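Local structure of NADP-dependent 2-hydroxyacid dehydrogenase (Rhizobium etli, 4XCV) at residues 209-214 with 228-233; 165-170 with 191-196; 149-154 with 198-203. The protein probably catalyses the NADP(H)-dependent interconversion of 2-hydroxyacids and 2-oxoacids, as a member of the D-isomer-specific 2-hydroxyacid dehydrogenase family. One frame throughout, in Å; residues are numbered along the deposited sequence. Where two conformers were deposited one is given.

Interaction 1. Residues 209-214 with 228-233; sequences GFYDSE and PVFINA. With NDP (NADPH dihydro-nicotinamide-adenine-dinucleotide phosphate), chain B.
With CG of Tyr-211 lying beside its backbone N (chi1 -54°) and CG of Phe-230 anti to its own (chi1 176°), the two rings are brought together obliquely at the heart of the contact. CE1 and CZ of Phe-230 come over one face of the tyrosine, CZ lying 3.5 Å from Tyr-211 CG. The ring planes are inclined at 53°. Phe-210 CD2 sits 3.6 Å above the opposite face, so the phenol is clamped between two phenylalanines. At its edge, in the ring plane, a water lies 2.8 Å from Tyr-211 OH and donates to Asn-232 OD1 over 2.8 Å. The Asn-232 amide is fixed further by Gln-239, Arg-235 and Gly-234. Replacing Tyr-211 with an alanine would probably leave a gap between Phe-210 and Phe-230 and deprive the bridging water of one of its partners. One residue beyond Asn-232, Ala-233 O accepts a hydrogen bond from N7N of NADPH over 2.9 Å. Strand 229-232 thus runs from an aromatic core to the nicotinamide carboxamide, completing a beta-alpha-beta unit of the Rossmann-type dinucleotide-binding domain.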
loop_
_atom_site.group_PDB
_atom_site.type_symbol
_atom_site.label_atom_id
_atom_site.label_comp_id
_atom_site.label_asym_id
_atom_site.label_seq_id
_atom_site.Cartn_x
_atom_site.Cartn_y
_atom_site.Cartn_z
ATOM N N GLY A 209 -12.872 17.598 18.220
ATOM C CA GLY A 209 -12.441 18.818 17.525
ATOM C C GLY A 209 -10.953 19.084 17.601
ATOM O O GLY A 209 -10.509 20.240 17.544
ATOM N N PHE A 210 -10.199 18.016 17.704
ATOM C CA PHE A 210 -8.759 18.061 17.918
ATOM C C PHE A 210 -7.989 18.417 16.647
ATOM O O PHE A 210 -6.995 19.181 16.698
ATOM C CB PHE A 210 -8.378 16.697 18.491
ATOM C CG PHE A 210 -6.926 16.516 18.736
ATOM C CD1 PHE A 210 -6.318 17.100 19.798
ATOM C CD2 PHE A 210 -6.193 15.741 17.876
ATOM C CE1 PHE A 210 -4.937 16.912 20.001
ATOM C CE2 PHE A 210 -4.871 15.549 18.060
ATOM C CZ PHE A 210 -4.224 16.159 19.119
ATOM N N TYR A 211 -8.406 17.851 15.519
ATOM C CA TYR A 211 -7.738 18.090 14.259
ATOM C C TYR A 211 -8.375 19.324 13.606
ATOM O O TYR A 211 -9.388 19.238 12.905
ATOM C CB TYR A 211 -7.823 16.868 13.359
ATOM C CG TYR A 211 -7.332 15.561 13.919
ATOM C CD1 TYR A 211 -5.989 15.340 14.252
ATOM C CD2 TYR A 211 -8.205 14.520 14.087
ATOM C CE1 TYR A 211 -5.575 14.110 14.707
ATOM C CE2 TYR A 211 -7.786 13.269 14.555
ATOM C CZ TYR A 211 -6.462 13.087 14.851
ATOM O OH TYR A 211 -6.032 11.853 15.301
ATOM N N ASP A 212 -7.743 20.481 13.864
ATOM C CA ASP A 212 -8.264 21.766 13.457
ATOM C C ASP A 212 -7.209 22.589 12.751
ATOM O O ASP A 212 -6.087 22.172 12.544
ATOM C CB ASP A 212 -8.895 22.508 14.644
ATOM C CG ASP A 212 -7.911 22.869 15.731
ATOM O OD1 ASP A 212 -6.695 22.679 15.555
ATOM O OD2 ASP A 212 -8.395 23.342 16.821
ATOM N N SER A 213 -7.613 23.785 12.329
ATOM C CA SER A 213 -6.701 24.686 11.628
ATOM C C SER A 213 -5.371 24.877 12.333
ATOM O O SER A 213 -4.339 24.825 11.715
ATOM C CB SER A 213 -7.347 26.071 11.394
ATOM O OG SER A 213 -8.472 25.997 10.532
ATOM N N GLU A 214 -5.414 25.128 13.630
ATOM C CA GLU A 214 -4.194 25.362 14.387
ATOM C C GLU A 214 -3.251 24.134 14.331
ATOM O O GLU A 214 -2.024 24.283 14.182
ATOM C CB GLU A 214 -4.554 25.626 15.847
ATOM C CG GLU A 214 -3.362 25.952 16.735
ATOM C CD GLU A 214 -3.724 26.096 18.223
ATOM O OE1 GLU A 214 -4.906 26.385 18.537
ATOM O OE2 GLU A 214 -2.813 25.953 19.086
ATOM N N PRO A 228 2.157 18.926 3.885
ATOM C CA PRO A 228 1.808 17.757 4.667
ATOM C C PRO A 228 0.399 17.247 4.439
ATOM O O PRO A 228 -0.453 17.922 3.870
ATOM C CB PRO A 228 1.994 18.248 6.106
ATOM C CG PRO A 228 1.677 19.698 6.029
ATOM C CD PRO A 228 2.163 20.150 4.688
ATOM N N VAL A 229 0.176 15.999 4.835
ATOM C CA VAL A 229 -1.084 15.288 4.592
ATOM C C VAL A 229 -1.739 14.861 5.885
ATOM O O VAL A 229 -1.053 14.466 6.820
ATOM C CB VAL A 229 -0.776 14.048 3.723
ATOM C CG1 VAL A 229 -1.972 13.154 3.529
ATOM C CG2 VAL A 229 -0.263 14.504 2.374
ATOM N N PHE A 230 -3.073 14.943 5.913
ATOM C CA PHE A 230 -3.871 14.531 7.053
ATOM C C PHE A 230 -4.672 13.280 6.740
ATOM O O PHE A 230 -5.474 13.285 5.810
ATOM C CB PHE A 230 -4.825 15.659 7.469
ATOM C CG PHE A 230 -5.769 15.283 8.582
ATOM C CD1 PHE A 230 -5.273 14.821 9.799
ATOM C CD2 PHE A 230 -7.104 15.330 8.380
ATOM C CE1 PHE A 230 -6.172 14.456 10.804
ATOM C CE2 PHE A 230 -7.982 14.964 9.374
ATOM C CZ PHE A 230 -7.515 14.554 10.569
ATOM N N ILE A 231 -4.492 12.231 7.555
ATOM C CA ILE A 231 -5.206 10.990 7.411
ATOM C C ILE A 231 -5.947 10.714 8.717
ATOM O O ILE A 231 -5.326 10.811 9.786
ATOM C CB ILE A 231 -4.257 9.844 7.049
ATOM C CG1 ILE A 231 -3.556 10.163 5.711
ATOM C CG2 ILE A 231 -4.985 8.506 7.031
ATOM C CD1 ILE A 231 -2.618 9.064 5.235
ATOM N N ASN A 232 -7.245 10.398 8.675
ATOM C CA ASN A 232 -7.998 10.025 9.892
ATOM C C ASN A 232 -8.873 8.835 9.625
ATOM O O ASN A 232 -9.679 8.836 8.698
ATOM C CB ASN A 232 -8.870 11.194 10.363
ATOM C CG ASN A 232 -9.481 10.944 11.731
ATOM O OD1 ASN A 232 -9.023 10.082 12.488
ATOM N ND2 ASN A 232 -10.498 11.725 12.063
ATOM N N ALA A 233 -8.681 7.803 10.450
ATOM C CA ALA A 233 -9.608 6.655 10.496
ATOM C C ALA A 233 -10.001 6.318 11.909
ATOM O O ALA A 233 -10.418 5.200 12.175
ATOM C CB ALA A 233 -8.995 5.435 9.797
HETATM P PA NDP B . -6.736 1.763 21.843
HETATM O O1A NDP B . -6.033 0.441 21.805
HETATM O O2A NDP B . -7.616 2.132 23.019
HETATM O O5B NDP B . -5.611 2.884 21.651
HETATM C C5B NDP B . -5.971 4.262 21.794
HETATM C C4B NDP B . -4.704 5.070 21.641
HETATM O O4B NDP B . -5.064 6.448 21.648
HETATM C C3B NDP B . -3.734 4.832 22.774
HETATM O O3B NDP B . -2.378 4.858 22.283
HETATM C C2B NDP B . -4.015 6.027 23.646
HETATM O O2B NDP B . -2.906 6.456 24.483
HETATM C C1B NDP B . -4.280 7.105 22.598
HETATM N N9A NDP B . -4.995 8.267 23.130
HETATM C C8A NDP B . -6.225 8.236 23.680
HETATM N N7A NDP B . -6.527 9.482 24.160
HETATM C C5A NDP B . -5.430 10.262 23.926
HETATM C C6A NDP B . -5.100 11.580 24.242
HETATM N N6A NDP B . -5.975 12.392 24.837
HETATM N N1A NDP B . -3.892 12.029 23.883
HETATM C C2A NDP B . -3.012 11.223 23.250
HETATM N N3A NDP B . -3.250 9.941 22.924
HETATM C C4A NDP B . -4.479 9.507 23.279
HETATM O O3 NDP B . -7.644 1.944 20.528
HETATM P PN NDP B . -7.514 1.233 19.092
HETATM O O1N NDP B . -6.115 1.448 18.620
HETATM O O2N NDP B . -7.975 -0.145 19.144
HETATM O O5D NDP B . -8.572 2.056 18.260
HETATM C C5D NDP B . -8.472 3.483 18.154
HETATM C C4D NDP B . -9.833 3.992 17.664
HETATM O O4D NDP B . -10.031 3.629 16.305
HETATM C C3D NDP B . -11.033 3.412 18.361
HETATM O O3D NDP B . -11.312 4.103 19.592
HETATM C C2D NDP B . -12.153 3.560 17.344
HETATM O O2D NDP B . -12.877 4.787 17.600
HETATM C C1D NDP B . -11.437 3.723 16.034
HETATM N N1N NDP B . -11.727 2.710 15.016
HETATM C C2N NDP B . -12.114 3.084 13.755
HETATM C C3N NDP B . -12.486 2.171 12.827
HETATM C C7N NDP B . -12.855 2.531 11.483
HETATM O O7N NDP B . -13.519 1.686 10.837
HETATM N N7N NDP B . -12.508 3.668 10.908
HETATM C C4N NDP B . -12.405 0.727 13.139
HETATM C C5N NDP B . -11.947 0.455 14.490
HETATM C C6N NDP B . -11.655 1.367 15.390
HETATM P P2B NDP B . -2.281 5.429 25.572
HETATM O O1X NDP B . -1.371 6.268 26.408
HETATM O O2X NDP B . -3.468 4.869 26.337
HETATM O O3X NDP B . -1.622 4.350 24.815
HETATM O O HOH W 1 -7.977 9.913 15.059
#

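Interaction 2. Residues 165-170 with 191-196; sequences NVIGWS and LAKTDI. With NDP (NADPH dihydro-nicotinamide-adenine-dinucleotide phosphate), chain B.
A backbone hydrogen bond of 3.0 Å from Thr-194 N to Leu-191 O shapes the turn on which Lys-193 and Thr-194 receive the side chain of Ile-167. Only the tip of the isoleucine does the touching. Its CG1 stands between the backbone N and the carbonyl carbon (chi1 62°), and the chain then runs straight out, delivering CD1 into the notch between the two partners. There CD1 lies 3.6 Å from Lys-193 CB and 3.6 Å from Thr-194 OG1. The hydroxyl is hydrogen-bonded to Phe-190 O, so a buried oxygen can face a methyl group while still having a polar partner. The lysine was modelled in two conformers, and its outer chain is less certain than CB: in the one described here it bends at its last two torsions, brings CE within 4.0 Å of Ile-167 CD1 and lets NZ form a salt bridge with Glu-180.

Strand 165-169 belongs to the parallel sheet of the Rossmann-type domain, and the contact sets it against the short connection from helix 187-192 to strand 196-199. Farther along the same strand lies the adenosine end of NADPH. C2A of the adenine sits over one face of Trp-169, 3.3 Å from CZ3, and the indole is held in place through NE1 by Ala-184 O. Next in the chain, Ser-170 CB approaches O3B of the ribose at 3.6 Å.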
loop_
_atom_site.group_PDB
_atom_site.type_symbol
_atom_site.label_atom_id
_atom_site.label_comp_id
_atom_site.label_asym_id
_atom_site.label_seq_id
_atom_site.Cartn_x
_atom_site.Cartn_y
_atom_site.Cartn_z
ATOM N N ASN A 165 9.893 6.550 7.394
ATOM C CA ASN A 165 10.309 6.932 8.755
ATOM C C ASN A 165 8.996 7.088 9.519
ATOM O O ASN A 165 8.055 7.650 8.990
ATOM C CB ASN A 165 11.118 8.236 8.729
ATOM C CG ASN A 165 11.688 8.561 10.069
ATOM O OD1 ASN A 165 12.353 7.729 10.677
ATOM N ND2 ASN A 165 11.406 9.732 10.562
ATOM N N VAL A 166 8.920 6.547 10.728
ATOM C CA VAL A 166 7.704 6.608 11.505
ATOM C C VAL A 166 8.007 7.107 12.895
ATOM O O VAL A 166 8.962 6.684 13.509
ATOM C CB VAL A 166 7.023 5.217 11.581
ATOM C CG1 VAL A 166 5.706 5.304 12.344
ATOM C CG2 VAL A 166 6.815 4.624 10.182
ATOM N N ILE A 167 7.147 7.995 13.381
ATOM C CA ILE A 167 7.192 8.463 14.768
ATOM C C ILE A 167 5.784 8.300 15.342
ATOM O O ILE A 167 4.816 8.183 14.586
ATOM C CB ILE A 167 7.711 9.900 14.894
ATOM C CG1 ILE A 167 6.819 10.902 14.171
ATOM C CG2 ILE A 167 9.122 9.957 14.359
ATOM C CD1 ILE A 167 7.237 12.366 14.288
ATOM N N GLY A 168 5.659 8.268 16.676
ATOM C CA GLY A 168 4.351 8.088 17.294
ATOM C C GLY A 168 4.097 8.999 18.455
ATOM O O GLY A 168 5.011 9.526 19.098
ATOM N N TRP A 169 2.808 9.175 18.721
ATOM C CA TRP A 169 2.349 10.041 19.782
ATOM C C TRP A 169 1.176 9.334 20.479
ATOM O O TRP A 169 0.291 8.786 19.839
ATOM C CB TRP A 169 1.910 11.376 19.181
ATOM C CG TRP A 169 1.355 12.384 20.160
ATOM C CD1 TRP A 169 2.090 13.263 20.918
ATOM C CD2 TRP A 169 -0.013 12.676 20.453
ATOM N NE1 TRP A 169 1.257 14.096 21.625
ATOM C CE2 TRP A 169 -0.040 13.756 21.357
ATOM C CE3 TRP A 169 -1.235 12.179 20.011
ATOM C CZ2 TRP A 169 -1.227 14.333 21.818
ATOM C CZ3 TRP A 169 -2.386 12.764 20.455
ATOM C CH2 TRP A 169 -2.390 13.818 21.343
ATOM N N SER A 170 1.202 9.370 21.799
ATOM C CA SER A 170 0.118 8.782 22.613
ATOM C C SER A 170 0.088 9.452 23.942
ATOM O O SER A 170 0.941 10.264 24.259
ATOM C CB SER A 170 0.286 7.279 22.732
ATOM O OG SER A 170 1.543 6.898 23.230
ATOM N N LEU A 191 4.226 17.193 15.891
ATOM C CA LEU A 191 3.621 17.686 14.639
ATOM C C LEU A 191 4.637 18.314 13.687
ATOM O O LEU A 191 4.613 18.102 12.472
ATOM C CB LEU A 191 2.531 18.724 14.934
ATOM C CG LEU A 191 1.272 18.180 15.616
ATOM C CD1 LEU A 191 0.390 19.341 16.071
ATOM C CD2 LEU A 191 0.509 17.270 14.712
ATOM N N ALA A 192 5.590 19.036 14.264
ATOM C CA ALA A 192 6.613 19.698 13.460
ATOM C C ALA A 192 7.531 18.762 12.700
ATOM O O ALA A 192 8.156 19.185 11.712
ATOM C CB ALA A 192 7.441 20.604 14.357
ATOM N N LYS A 193 7.603 17.512 13.141
ATOM C CA LYS A 193 8.374 16.458 12.485
ATOM C C LYS A 193 7.576 15.615 11.507
ATOM O O LYS A 193 8.151 14.753 10.863
ATOM C CB LYS A 193 8.932 15.479 13.563
ATOM C CG LYS A 193 9.947 16.050 14.516
ATOM C CD LYS A 193 10.263 15.131 15.702
ATOM C CE LYS A 193 10.843 13.777 15.299
ATOM N NZ LYS A 193 12.293 13.837 14.970
ATOM N N THR A 194 6.274 15.826 11.447
ATOM C CA THR A 194 5.356 14.938 10.722
ATOM C C THR A 194 5.005 15.479 9.322
ATOM O O THR A 194 4.535 16.599 9.200
ATOM C CB THR A 194 4.078 14.722 11.537
ATOM O OG1 THR A 194 4.418 14.072 12.757
ATOM C CG2 THR A 194 3.098 13.871 10.807
ATOM N N ASP A 195 5.231 14.637 8.321
ATOM C CA ASP A 195 4.804 14.897 6.929
ATOM C C ASP A 195 3.398 14.333 6.638
ATOM O O ASP A 195 2.626 14.953 5.926
ATOM C CB ASP A 195 5.796 14.289 5.959
ATOM C CG ASP A 195 7.179 14.862 6.102
ATOM O OD1 ASP A 195 7.339 16.117 6.052
ATOM O OD2 ASP A 195 8.137 14.050 6.229
ATOM N N ILE A 196 3.138 13.118 7.104
ATOM C CA ILE A 196 1.810 12.499 6.969
ATOM C C ILE A 196 1.320 12.145 8.364
ATOM O O ILE A 196 1.926 11.338 9.049
ATOM C CB ILE A 196 1.863 11.218 6.075
ATOM C CG1 ILE A 196 2.491 11.475 4.697
ATOM C CG2 ILE A 196 0.470 10.606 6.013
ATOM C CD1 ILE A 196 2.570 10.204 3.867
HETATM P PA NDP B . -6.736 1.763 21.843
HETATM O O1A NDP B . -6.033 0.441 21.805
HETATM O O2A NDP B . -7.616 2.132 23.019
HETATM O O5B NDP B . -5.611 2.884 21.651
HETATM C C5B NDP B . -5.971 4.262 21.794
HETATM C C4B NDP B . -4.704 5.070 21.641
HETATM O O4B NDP B . -5.064 6.448 21.648
HETATM C C3B NDP B . -3.734 4.832 22.774
HETATM O O3B NDP B . -2.378 4.858 22.283
HETATM C C2B NDP B . -4.015 6.027 23.646
HETATM O O2B NDP B . -2.906 6.456 24.483
HETATM C C1B NDP B . -4.280 7.105 22.598
HETATM N N9A NDP B . -4.995 8.267 23.130
HETATM C C8A NDP B . -6.225 8.236 23.680
HETATM N N7A NDP B . -6.527 9.482 24.160
HETATM C C5A NDP B . -5.430 10.262 23.926
HETATM C C6A NDP B . -5.100 11.580 24.242
HETATM N N6A NDP B . -5.975 12.392 24.837
HETATM N N1A NDP B . -3.892 12.029 23.883
HETATM C C2A NDP B . -3.012 11.223 23.250
HETATM N N3A NDP B . -3.250 9.941 22.924
HETATM C C4A NDP B . -4.479 9.507 23.279
HETATM O O3 NDP B . -7.644 1.944 20.528
HETATM P PN NDP B . -7.514 1.233 19.092
HETATM O O1N NDP B . -6.115 1.448 18.620
HETATM O O2N NDP B . -7.975 -0.145 19.144
HETATM O O5D NDP B . -8.572 2.056 18.260
HETATM C C5D NDP B . -8.472 3.483 18.154
HETATM C C4D NDP B . -9.833 3.992 17.664
HETATM O O4D NDP B . -10.031 3.629 16.305
HETATM C C3D NDP B . -11.033 3.412 18.361
HETATM O O3D NDP B . -11.312 4.103 19.592
HETATM C C2D NDP B . -12.153 3.560 17.344
HETATM O O2D NDP B . -12.877 4.787 17.600
HETATM C C1D NDP B . -11.437 3.723 16.034
HETATM N N1N NDP B . -11.727 2.710 15.016
HETATM C C2N NDP B . -12.114 3.084 13.755
HETATM C C3N NDP B . -12.486 2.171 12.827
HETATM C C7N NDP B . -12.855 2.531 11.483
HETATM O O7N NDP B . -13.519 1.686 10.837
HETATM N N7N NDP B . -12.508 3.668 10.908
HETATM C C4N NDP B . -12.405 0.727 13.139
HETATM C C5N NDP B . -11.947 0.455 14.490
HETATM C C6N NDP B . -11.655 1.367 15.390
HETATM P P2B NDP B . -2.281 5.429 25.572
HETATM O O1X NDP B . -1.371 6.268 26.408
HETATM O O2X NDP B . -3.468 4.869 26.337
HETATM O O3X NDP B . -1.622 4.350 24.815
#

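Interaction 3. Residues 149-154 with 198-203; sequences GILGQD and VGLLPL. With NDP (NADPH dihydro-nicotinamide-adenine-dinucleotide phosphate), chain B.
Leu-151, which packs against Leu-200 across the contact, also lies over one face of the dihydronicotinamide ring, its CD1 standing 3.6 Å from C6N of NADPH. At the other end of the cofactor, CD2 of Leu-201 sits over a face of the adenine, 3.7 Å from C4A, while the ring of Pro-202 approaches the same base near C8A. The protein-to-protein contact between these two ends is compact and apolar. Leu-200 sends its CD1 alongside the first turn of helix 150-162, 3.8 Å from Gly-152 CA and 4.2 Å from Leu-151 CB. Its CG lies beside the backbone N (chi1 -70°) and the branch beyond is extended, which carries the methyl across to the helix; having no side chain, Gly-152 presents its bare CA to it.

Beside this packing the polar groups are shared through one water. It donates to O1N of NADPH over 2.7 Å and to Leu-200 O over 3.0 Å, and accepts from the backbone N atoms of Gly-149 and Gly-152, so four bonds hold it and link both segments to the cofactor. The helix start grips the diphosphate directly as well. Ile-150 N donates to O1A over 3.1 Å (162°), and Leu-151 N to O1N over 3.0 Å (165°), both nearly straight. These amides at the helix N-terminus would be expected to stabilise the negative charge. Gly-149, at the N-cap, passes so close to O5B that any CB would clash with it. Glycine-rich loop, helix N-terminus on the diphosphate and bridging water together fit the GxGxxG dinucleotide-binding motif of Rossmann folds.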
loop_
_atom_site.group_PDB
_atom_site.type_symbol
_atom_site.label_atom_id
_atom_site.label_comp_id
_atom_site.label_asym_id
_atom_site.label_seq_id
_atom_site.Cartn_x
_atom_site.Cartn_y
_atom_site.Cartn_z
ATOM N N GLY A 149 -2.298 2.347 20.093
ATOM C CA GLY A 149 -3.010 1.234 20.734
ATOM C C GLY A 149 -2.982 0.030 19.814
ATOM O O GLY A 149 -1.994 -0.202 19.086
ATOM N N ILE A 150 -4.036 -0.756 19.832
ATOM C CA ILE A 150 -4.092 -1.952 19.013
ATOM C C ILE A 150 -3.886 -1.589 17.536
ATOM O O ILE A 150 -3.060 -2.187 16.839
ATOM C CB ILE A 150 -5.430 -2.647 19.205
ATOM C CG1 ILE A 150 -5.607 -3.126 20.663
ATOM C CG2 ILE A 150 -5.600 -3.750 18.196
ATOM C CD1 ILE A 150 -4.742 -4.257 21.098
ATOM N N LEU A 151 -4.582 -0.547 17.062
ATOM C CA LEU A 151 -4.497 -0.192 15.661
ATOM C C LEU A 151 -3.198 0.543 15.354
ATOM O O LEU A 151 -2.506 0.189 14.410
ATOM C CB LEU A 151 -5.718 0.631 15.241
ATOM C CG LEU A 151 -7.029 -0.067 15.388
ATOM C CD1 LEU A 151 -8.170 0.850 14.936
ATOM C CD2 LEU A 151 -7.088 -1.419 14.676
ATOM N N GLY A 152 -2.814 1.521 16.159
ATOM C CA GLY A 152 -1.638 2.286 15.824
ATOM C C GLY A 152 -0.379 1.477 15.863
ATOM O O GLY A 152 0.505 1.705 15.039
ATOM N N GLN A 153 -0.241 0.552 16.792
ATOM C CA GLN A 153 1.001 -0.211 16.813
ATOM C C GLN A 153 1.146 -1.149 15.637
ATOM O O GLN A 153 2.262 -1.412 15.193
ATOM C CB GLN A 153 1.170 -0.934 18.132
ATOM C CG GLN A 153 1.412 0.018 19.286
ATOM C CD GLN A 153 1.558 -0.723 20.598
ATOM O OE1 GLN A 153 0.874 -0.424 21.600
ATOM N NE2 GLN A 153 2.462 -1.658 20.614
ATOM N N ASP A 154 0.037 -1.677 15.109
ATOM C CA ASP A 154 0.127 -2.470 13.908
ATOM C C ASP A 154 0.465 -1.647 12.681
ATOM O O ASP A 154 1.273 -2.057 11.845
ATOM C CB ASP A 154 -1.165 -3.262 13.704
ATOM C CG ASP A 154 -0.976 -4.416 12.750
ATOM O OD1 ASP A 154 -0.253 -5.378 13.144
ATOM O OD2 ASP A 154 -1.500 -4.468 11.637
ATOM N N VAL A 198 -1.252 10.342 10.681
ATOM C CA VAL A 198 -2.237 9.255 10.706
ATOM C C VAL A 198 -2.968 9.249 12.045
ATOM O O VAL A 198 -2.364 8.991 13.070
ATOM C CB VAL A 198 -1.564 7.896 10.414
ATOM C CG1 VAL A 198 -2.504 6.703 10.668
ATOM C CG2 VAL A 198 -1.022 7.879 9.000
ATOM N N GLY A 199 -4.264 9.509 11.981
ATOM C CA GLY A 199 -5.107 9.564 13.196
ATOM C C GLY A 199 -5.785 8.253 13.498
ATOM O O GLY A 199 -6.642 7.806 12.720
ATOM N N LEU A 200 -5.433 7.677 14.646
ATOM C CA LEU A 200 -6.015 6.433 15.145
ATOM C C LEU A 200 -6.325 6.592 16.632
ATOM O O LEU A 200 -5.982 5.747 17.474
ATOM C CB LEU A 200 -5.098 5.233 14.893
ATOM C CG LEU A 200 -4.963 4.828 13.425
ATOM C CD1 LEU A 200 -3.840 3.859 13.226
ATOM C CD2 LEU A 200 -6.266 4.259 12.870
ATOM N N LEU A 201 -7.004 7.703 16.937
ATOM C CA LEU A 201 -7.389 8.033 18.326
ATOM C C LEU A 201 -8.858 7.661 18.598
ATOM O O LEU A 201 -9.691 7.778 17.693
ATOM C CB LEU A 201 -7.236 9.543 18.586
ATOM C CG LEU A 201 -5.802 10.100 18.541
ATOM C CD1 LEU A 201 -5.875 11.641 18.630
ATOM C CD2 LEU A 201 -4.953 9.522 19.627
ATOM N N PRO A 202 -9.189 7.281 19.832
ATOM C CA PRO A 202 -10.605 7.224 20.235
ATOM C C PRO A 202 -11.199 8.599 20.362
ATOM O O PRO A 202 -10.452 9.611 20.432
ATOM C CB PRO A 202 -10.549 6.552 21.621
ATOM C CG PRO A 202 -9.184 6.807 22.125
ATOM C CD PRO A 202 -8.273 7.163 20.973
ATOM N N LEU A 203 -12.528 8.688 20.381
ATOM C CA LEU A 203 -13.243 9.939 20.660
ATOM C C LEU A 203 -13.480 10.053 22.153
ATOM O O LEU A 203 -14.154 9.207 22.764
ATOM C CB LEU A 203 -14.596 9.967 19.956
ATOM C CG LEU A 203 -15.326 11.315 20.114
ATOM C CD1 LEU A 203 -14.599 12.439 19.428
ATOM C CD2 LEU A 203 -16.750 11.243 19.547
HETATM P PA NDP B . -6.736 1.763 21.843
HETATM O O1A NDP B . -6.033 0.441 21.805
HETATM O O2A NDP B . -7.616 2.132 23.019
HETATM O O5B NDP B . -5.611 2.884 21.651
HETATM C C5B NDP B . -5.971 4.262 21.794
HETATM C C4B NDP B . -4.704 5.070 21.641
HETATM O O4B NDP B . -5.064 6.448 21.648
HETATM C C3B NDP B . -3.734 4.832 22.774
HETATM O O3B NDP B . -2.378 4.858 22.283
HETATM C C2B NDP B . -4.015 6.027 23.646
HETATM O O2B NDP B . -2.906 6.456 24.483
HETATM C C1B NDP B . -4.280 7.105 22.598
HETATM N N9A NDP B . -4.995 8.267 23.130
HETATM C C8A NDP B . -6.225 8.236 23.680
HETATM N N7A NDP B . -6.527 9.482 24.160
HETATM C C5A NDP B . -5.430 10.262 23.926
HETATM C C6A NDP B . -5.100 11.580 24.242
HETATM N N6A NDP B . -5.975 12.392 24.837
HETATM N N1A NDP B . -3.892 12.029 23.883
HETATM C C2A NDP B . -3.012 11.223 23.250
HETATM N N3A NDP B . -3.250 9.941 22.924
HETATM C C4A NDP B . -4.479 9.507 23.279
HETATM O O3 NDP B . -7.644 1.944 20.528
HETATM P PN NDP B . -7.514 1.233 19.092
HETATM O O1N NDP B . -6.115 1.448 18.620
HETATM O O2N NDP B . -7.975 -0.145 19.144
HETATM O O5D NDP B . -8.572 2.056 18.260
HETATM C C5D NDP B . -8.472 3.483 18.154
HETATM C C4D NDP B . -9.833 3.992 17.664
HETATM O O4D NDP B . -10.031 3.629 16.305
HETATM C C3D NDP B . -11.033 3.412 18.361
HETATM O O3D NDP B . -11.312 4.103 19.592
HETATM C C2D NDP B . -12.153 3.560 17.344
HETATM O O2D NDP B . -12.877 4.787 17.600
HETATM C C1D NDP B . -11.437 3.723 16.034
HETATM N N1N NDP B . -11.727 2.710 15.016
HETATM C C2N NDP B . -12.114 3.084 13.755
HETATM C C3N NDP B . -12.486 2.171 12.827
HETATM C C7N NDP B . -12.855 2.531 11.483
HETATM O O7N NDP B . -13.519 1.686 10.837
HETATM N N7N NDP B . -12.508 3.668 10.908
HETATM C C4N NDP B . -12.405 0.727 13.139
HETATM C C5N NDP B . -11.947 0.455 14.490
HETATM C C6N NDP B . -11.655 1.367 15.390
HETATM P P2B NDP B . -2.281 5.429 25.572
HETATM O O1X NDP B . -1.371 6.268 26.408
HETATM O O2X NDP B . -3.468 4.869 26.337
HETATM O O3X NDP B . -1.622 4.350 24.815
HETATM O O HOH W 2 -4.288 3.325 18.155
#

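All three contacts are buried, and all join elements of the same parallel sheet domain. Interactions 1 and 3 occupy neighbouring strands, 229-232 and 196-199, bonded through Gly-199 to Ile-231 and Ala-233. Interaction 2 is nested in the loop closed by interaction 3 and lies farthest from the centre of the chain, where a partly exposed lysine takes part. Chemistry changes accordingly: aromatic rings in interaction 1, an aliphatic tip against a lysine and a threonine in interaction 2, and small apolar packing next to a water and the diphosphate in interaction 3. Interaction 1 reaches the carboxamide and interaction 2 the adenosine, whereas interaction 3 spans the cofactor and grips its diphosphate. Phe-210 and Leu-201 both touch Trp-169.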